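Local coordinates for serine-rich Repeat Adhesion Glycoprotein (Srr1) (Streptococcus agalactiae, PDB 4MBO), which binds fibrinogen and so probably helps the bacterium attach to its host, as a serine-rich repeat adhesin with an immunoglobulin-like domain, at residues A[75-80]-A[95-100]; A[43-48]-A[100-105]. All blocks are in the same frame, centred on the assembly; numbering follows the deposited sequence. Where two conformers were deposited one is given.

Contact 1: A[75-80]-A[95-100]. With CA (calcium ion), chain B.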
loop_
_atom_site.group_PDB
_atom_site.type_symbol
_atom_site.label_atom_id
_atom_site.label_comp_id
_atom_site.label_asym_id
_atom_site.label_seq_id
_atom_site.Cartn_x
_atom_site.Cartn_y
_atom_site.Cartn_z
ATOM N N THR A 75 -2.605 0.362 8.071
ATOM C CA THR A 75 -3.259 -0.777 8.725
ATOM C C THR A 75 -4.402 -0.379 9.649
ATOM O O THR A 75 -5.024 -1.227 10.232
ATOM C CB THR A 75 -2.278 -1.596 9.557
ATOM O OG1 THR A 75 -1.814 -0.833 10.669
ATOM C CG2 THR A 75 -1.073 -2.056 8.731
ATOM N N ILE A 76 -4.691 0.906 9.765
ATOM C CA ILE A 76 -5.753 1.372 10.670
ATOM C C ILE A 76 -7.121 1.001 10.123
ATOM O O ILE A 76 -7.398 1.194 8.912
ATOM C CB ILE A 76 -5.700 2.901 10.824
ATOM C CG1 ILE A 76 -4.341 3.325 11.368
ATOM C CG2 ILE A 76 -6.800 3.398 11.769
ATOM C CD1 ILE A 76 -4.132 4.821 11.424
ATOM N N LEU A 77 -7.968 0.459 11.002
ATOM C CA LEU A 77 -9.355 0.120 10.604
ATOM C C LEU A 77 -10.330 1.254 10.912
ATOM O O LEU A 77 -11.319 1.440 10.191
ATOM C CB LEU A 77 -9.813 -1.142 11.308
ATOM C CG LEU A 77 -9.037 -2.400 10.939
ATOM C CD1 LEU A 77 -9.536 -3.543 11.813
ATOM C CD2 LEU A 77 -9.143 -2.711 9.473
ATOM N N LYS A 78 -10.062 2.007 11.967
ATOM C CA LYS A 78 -10.911 3.120 12.326
ATOM C C LYS A 78 -10.907 4.129 11.189
ATOM O O LYS A 78 -9.989 4.155 10.363
ATOM C CB LYS A 78 -10.371 3.789 13.594
ATOM C CG LYS A 78 -10.212 2.803 14.741
ATOM C CD LYS A 78 -11.463 2.651 15.574
ATOM C CE LYS A 78 -11.437 3.611 16.755
ATOM N NZ LYS A 78 -10.371 3.250 17.729
ATOM N N VAL A 79 -11.994 4.874 11.092
ATOM C CA VAL A 79 -12.054 6.031 10.195
ATOM C C VAL A 79 -12.301 7.230 11.127
ATOM O O VAL A 79 -12.449 7.068 12.321
ATOM C CB VAL A 79 -13.111 5.906 9.086
ATOM C CG1 VAL A 79 -12.730 4.784 8.124
ATOM C CG2 VAL A 79 -14.497 5.711 9.659
ATOM N N GLN A 80 -12.341 8.451 10.604
ATOM C CA GLN A 80 -12.563 9.578 11.502
ATOM C C GLN A 80 -13.972 9.624 12.053
ATOM O O GLN A 80 -14.938 9.198 11.399
ATOM C CB GLN A 80 -12.221 10.919 10.824
ATOM C CG GLN A 80 -10.781 10.996 10.311
ATOM C CD GLN A 80 -9.733 10.814 11.405
ATOM O OE1 GLN A 80 -8.876 9.925 11.321
ATOM N NE2 GLN A 80 -9.822 11.618 12.458
ATOM N N TYR A 95 -13.641 0.611 9.037
ATOM C CA TYR A 95 -13.597 -0.040 7.748
ATOM C C TYR A 95 -13.334 -1.513 7.974
ATOM O O TYR A 95 -12.585 -1.900 8.892
ATOM C CB TYR A 95 -12.455 0.535 6.904
ATOM C CG TYR A 95 -12.156 -0.235 5.667
ATOM C CD1 TYR A 95 -12.948 -0.142 4.551
ATOM C CD2 TYR A 95 -11.029 -1.058 5.606
ATOM C CE1 TYR A 95 -12.671 -0.874 3.406
ATOM C CE2 TYR A 95 -10.738 -1.764 4.467
ATOM C CZ TYR A 95 -11.552 -1.669 3.357
ATOM O OH TYR A 95 -11.305 -2.378 2.192
ATOM N N SER A 96 -13.993 -2.332 7.166
ATOM C CA SER A 96 -13.832 -3.776 7.165
ATOM C C SER A 96 -13.201 -4.285 5.905
ATOM O O SER A 96 -13.770 -4.136 4.832
ATOM C CB SER A 96 -15.203 -4.451 7.243
ATOM O OG SER A 96 -15.049 -5.873 7.099
ATOM N N PRO A 97 -12.044 -4.945 6.025
ATOM C CA PRO A 97 -11.420 -5.575 4.889
ATOM C C PRO A 97 -12.257 -6.720 4.307
ATOM O O PRO A 97 -12.143 -7.062 3.143
ATOM C CB PRO A 97 -10.112 -6.126 5.469
ATOM C CG PRO A 97 -9.824 -5.297 6.690
ATOM C CD PRO A 97 -11.167 -4.879 7.216
ATOM N N LEU A 98 -13.103 -7.316 5.133
ATOM C CA LEU A 98 -13.945 -8.392 4.712
ATOM C C LEU A 98 -15.012 -7.955 3.736
ATOM O O LEU A 98 -15.176 -8.573 2.704
ATOM C CB LEU A 98 -14.618 -9.026 5.943
ATOM C CG LEU A 98 -15.563 -10.160 5.657
ATOM C CD1 LEU A 98 -14.780 -11.354 5.113
ATOM C CD2 LEU A 98 -16.299 -10.522 6.947
ATOM N N THR A 99 -15.724 -6.867 4.049
ATOM C CA THR A 99 -16.842 -6.441 3.243
ATOM C C THR A 99 -16.578 -5.201 2.365
ATOM O O THR A 99 -17.361 -4.911 1.470
ATOM C CB THR A 99 -17.998 -5.990 4.167
ATOM O OG1 THR A 99 -17.525 -4.952 5.036
ATOM C CG2 THR A 99 -18.507 -7.133 5.019
ATOM N N HIS A 100 -15.494 -4.508 2.668
ATOM C CA HIS A 100 -15.167 -3.213 2.044
ATOM C C HIS A 100 -16.227 -2.169 2.418
ATOM O O HIS A 100 -16.402 -1.184 1.732
ATOM C CB HIS A 100 -14.944 -3.308 0.536
ATOM C CG HIS A 100 -13.682 -4.015 0.189
ATOM N ND1 HIS A 100 -12.559 -3.358 -0.272
ATOM C CD2 HIS A 100 -13.365 -5.328 0.224
ATOM C CE1 HIS A 100 -11.583 -4.234 -0.428
ATOM N NE2 HIS A 100 -12.045 -5.438 -0.136
HETATM CA CA CA B . -18.789 -5.579 -0.229
HETATM O O HOH W 1 -17.595 -6.908 -0.712
HETATM O O HOH W 2 -19.185 -7.579 1.048
HETATM O O HOH W 3 -17.724 -4.516 -1.999
HETATM O O HOH W 4 -19.313 -3.190 -0.183
HETATM O O HOH W 5 -20.396 -6.353 -1.655
#
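Leu77 and Tyr95 face each other at a CA to CA separation of 5.1 Å, where a single backbone hydrogen bond, Tyr95 N to Leu77 O at 2.7 Å, ties the loop after strand 68-69 to the end of strand 89-95. Leu77 adds its side chain beside this bond: with CG anti to the carbonyl carbon (chi1 -64°), the isobutyl group reaches along the neighbouring backbone, and CD2 lies 3.6 Å from Tyr95 O and 3.7 Å from Pro97 CD. The leucine branch and the proline ring cross at about a right angle, so one methyl does the touching while Pro97 CG stays slightly farther off. Val79 gives a looser second contact, its CG1 4.4 Å from Tyr95 CB. The Tyr95 ring turns away from the 75-80 loop, its CG anti to the backbone N (chi1 169°), and Tyr95 OH comes to 2.9 Å from His100 ND1, an atom that is hydrogen-bonded to Leu68 O.

Beyond Pro97 the chain turns back on itself: Ser96 O accepts from His100 N, and Ser96 OG accepts from Thr99 N at 3.3 Å in an ST motif. This turn presents Thr99 O to the calcium ion at 2.3 Å, and the shell also holds four waters at ordinary distances, a fifth modelled doubtfully close, and one further atom from elsewhere in the structure. One backbone bond thus sets the register of loop and strand end within the Ig-like domain, a small, partly exposed apolar patch of Leu77 and Pro97 lies beside it, and the turn that follows is braced from within.

Contact 2: A[43-48]-A[100-105]; sequences LVLNFA and HNITYT
Phe47 sends the CZ corner of its ring against the phenol end of Tyr104, 3.6 Å from Tyr104 OH and 3.7 Å from Tyr104 CE2. The hydroxyl lies at the edge of the phenylalanine ring, near its plane. The two rings are oblique, with centroids 5.9 Å apart and planes at 64°, and the side chains come from opposite directions. Phe47 points from its strand at the other sheet, and chi1 59°, with CG between the backbone N and the carbonyl carbon, sets where the ring lies. Beside this pair, Leu45 CD2 meets Ile102 CD1 at 4.2 Å, methyl to methyl. The backbones stay well apart, Leu45 CA being 11.6 Å from Ile102 CA, as suits strands in different sheets joined through their side chains.

Strand 43-51 runs between strands 20-25 and 116-126, whereas strand 101-106 lies between 59-64 and 89-95. Phe60 meets the Tyr104 ring nearly parallel, and Ile22, Val120 and Val62 also touch Phe47. All four contacting residues are buried, so the two facing sheets of this Ig-like β-sandwich are held here by dispersion and shape fit, with the Tyr104 hydroxyl set at the edge of the Phe47 ring within a contact made otherwise by carbon atoms.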
loop_
_atom_site.group_PDB
_atom_site.type_symbol
_atom_site.label_atom_id
_atom_site.label_comp_id
_atom_site.label_asym_id
_atom_site.label_seq_id
_atom_site.Cartn_x
_atom_site.Cartn_y
_atom_site.Cartn_z
ATOM N N LEU A 43 -7.893 8.946 -4.080
ATOM C CA LEU A 43 -9.183 9.545 -4.426
ATOM C C LEU A 43 -9.781 10.120 -3.163
ATOM O O LEU A 43 -9.243 9.940 -2.066
ATOM C CB LEU A 43 -10.111 8.499 -5.013
ATOM C CG LEU A 43 -9.609 7.862 -6.314
ATOM C CD1 LEU A 43 -10.487 6.681 -6.721
ATOM C CD2 LEU A 43 -9.489 8.887 -7.435
ATOM N N VAL A 44 -10.888 10.850 -3.305
ATOM C CA VAL A 44 -11.551 11.427 -2.156
ATOM C C VAL A 44 -13.034 11.029 -2.176
ATOM O O VAL A 44 -13.716 11.145 -3.200
ATOM C CB VAL A 44 -11.416 12.976 -2.139
ATOM C CG1 VAL A 44 -12.197 13.529 -0.955
ATOM C CG2 VAL A 44 -9.933 13.372 -1.987
ATOM N N LEU A 45 -13.494 10.533 -1.050
ATOM C CA LEU A 45 -14.894 10.190 -0.841
ATOM C C LEU A 45 -15.562 11.229 0.041
ATOM O O LEU A 45 -15.037 11.600 1.096
ATOM C CB LEU A 45 -14.978 8.845 -0.128
ATOM C CG LEU A 45 -16.369 8.401 0.369
ATOM C CD1 LEU A 45 -17.318 8.213 -0.807
ATOM C CD2 LEU A 45 -16.252 7.121 1.181
ATOM N N ASN A 46 -16.739 11.681 -0.377
ATOM C CA ASN A 46 -17.501 12.506 0.525
ATOM C C ASN A 46 -18.964 12.095 0.522
ATOM O O ASN A 46 -19.492 11.592 -0.484
ATOM C CB ASN A 46 -17.366 13.976 0.229
ATOM C CG ASN A 46 -18.127 14.393 -0.971
ATOM O OD1 ASN A 46 -17.667 14.236 -2.083
ATOM N ND2 ASN A 46 -19.308 14.993 -0.751
ATOM N N PHE A 47 -19.610 12.265 1.667
ATOM C CA PHE A 47 -21.029 11.974 1.785
ATOM C C PHE A 47 -21.638 12.854 2.853
ATOM O O PHE A 47 -20.938 13.400 3.708
ATOM C CB PHE A 47 -21.289 10.471 2.056
ATOM C CG PHE A 47 -20.656 9.931 3.298
ATOM C CD1 PHE A 47 -21.323 9.987 4.512
ATOM C CD2 PHE A 47 -19.406 9.329 3.236
ATOM C CE1 PHE A 47 -20.727 9.477 5.664
ATOM C CE2 PHE A 47 -18.821 8.816 4.379
ATOM C CZ PHE A 47 -19.478 8.901 5.577
ATOM N N ALA A 48 -22.963 12.981 2.805
ATOM C CA ALA A 48 -23.670 13.781 3.777
ATOM C C ALA A 48 -25.122 13.342 3.786
ATOM O O ALA A 48 -25.624 12.778 2.799
ATOM C CB ALA A 48 -23.575 15.252 3.410
ATOM N N HIS A 100 -15.494 -4.508 2.668
ATOM C CA HIS A 100 -15.167 -3.213 2.044
ATOM C C HIS A 100 -16.227 -2.169 2.418
ATOM O O HIS A 100 -16.402 -1.184 1.732
ATOM C CB HIS A 100 -14.944 -3.308 0.536
ATOM C CG HIS A 100 -13.682 -4.015 0.189
ATOM N ND1 HIS A 100 -12.559 -3.358 -0.272
ATOM C CD2 HIS A 100 -13.365 -5.328 0.224
ATOM C CE1 HIS A 100 -11.583 -4.234 -0.428
ATOM N NE2 HIS A 100 -12.045 -5.438 -0.136
ATOM N N ASN A 101 -16.871 -2.362 3.554
ATOM C CA ASN A 101 -17.839 -1.376 4.044
ATOM C C ASN A 101 -17.295 -0.594 5.212
ATOM O O ASN A 101 -16.479 -1.099 6.013
ATOM C CB ASN A 101 -19.129 -2.017 4.541
ATOM C CG ASN A 101 -19.914 -2.689 3.441
ATOM O OD1 ASN A 101 -19.696 -2.423 2.287
ATOM N ND2 ASN A 101 -20.816 -3.567 3.821
ATOM N N ILE A 102 -17.729 0.666 5.305
ATOM C CA ILE A 102 -17.441 1.508 6.448
ATOM C C ILE A 102 -18.725 1.553 7.298
ATOM O O ILE A 102 -19.779 1.990 6.837
ATOM C CB ILE A 102 -17.054 2.924 6.064
ATOM C CG1 ILE A 102 -15.972 2.927 4.960
ATOM C CG2 ILE A 102 -16.613 3.662 7.309
ATOM C CD1 ILE A 102 -15.815 4.241 4.265
ATOM N N THR A 103 -18.644 1.067 8.520
ATOM C CA THR A 103 -19.772 1.008 9.414
ATOM C C THR A 103 -19.601 2.048 10.494
ATOM O O THR A 103 -18.576 2.086 11.203
ATOM C CB THR A 103 -19.905 -0.364 10.095
ATOM O OG1 THR A 103 -20.064 -1.371 9.105
ATOM C CG2 THR A 103 -21.094 -0.444 11.050
ATOM N N TYR A 104 -20.606 2.909 10.605
ATOM C CA TYR A 104 -20.665 3.944 11.627
ATOM C C TYR A 104 -21.714 3.588 12.666
ATOM O O TYR A 104 -22.812 3.143 12.340
ATOM C CB TYR A 104 -21.017 5.294 11.018
ATOM C CG TYR A 104 -19.910 5.907 10.209
ATOM C CD1 TYR A 104 -18.957 6.730 10.805
ATOM C CD2 TYR A 104 -19.847 5.722 8.846
ATOM C CE1 TYR A 104 -17.944 7.306 10.031
ATOM C CE2 TYR A 104 -18.855 6.281 8.077
ATOM C CZ TYR A 104 -17.919 7.081 8.669
ATOM O OH TYR A 104 -16.950 7.605 7.847
ATOM N N THR A 105 -21.365 3.799 13.936
ATOM C CA THR A 105 -22.245 3.508 15.057
ATOM C C THR A 105 -22.557 4.782 15.837
ATOM O O THR A 105 -21.634 5.478 16.290
ATOM C CB THR A 105 -21.595 2.482 15.986
ATOM O OG1 THR A 105 -21.235 1.308 15.229
ATOM C CG2 THR A 105 -22.560 2.087 17.132
#

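Contact 2 belongs to the buried interior of the Ig-like domain, whereas contact 1 is partly buried and lies where the 75-80 loop meets the end of strand 89-95 and the turn after it. The centres are 10 Å apart and His100 is common to both, for the chain passes from the turn at 95-100 directly into strand 101-106. Val79 bridges them: its CG2 packs on Tyr104 OH at 3.6 Å and on Ile102 CG2, so a loop residue of 75-80 extends the core of contact 2. Ser96 N and Asn101 O, 3.0 Å apart, probably add a hydrogen bond. Contact 1 combines one backbone hydrogen bond with apolar touching, whereas contact 2 is made by side chains alone.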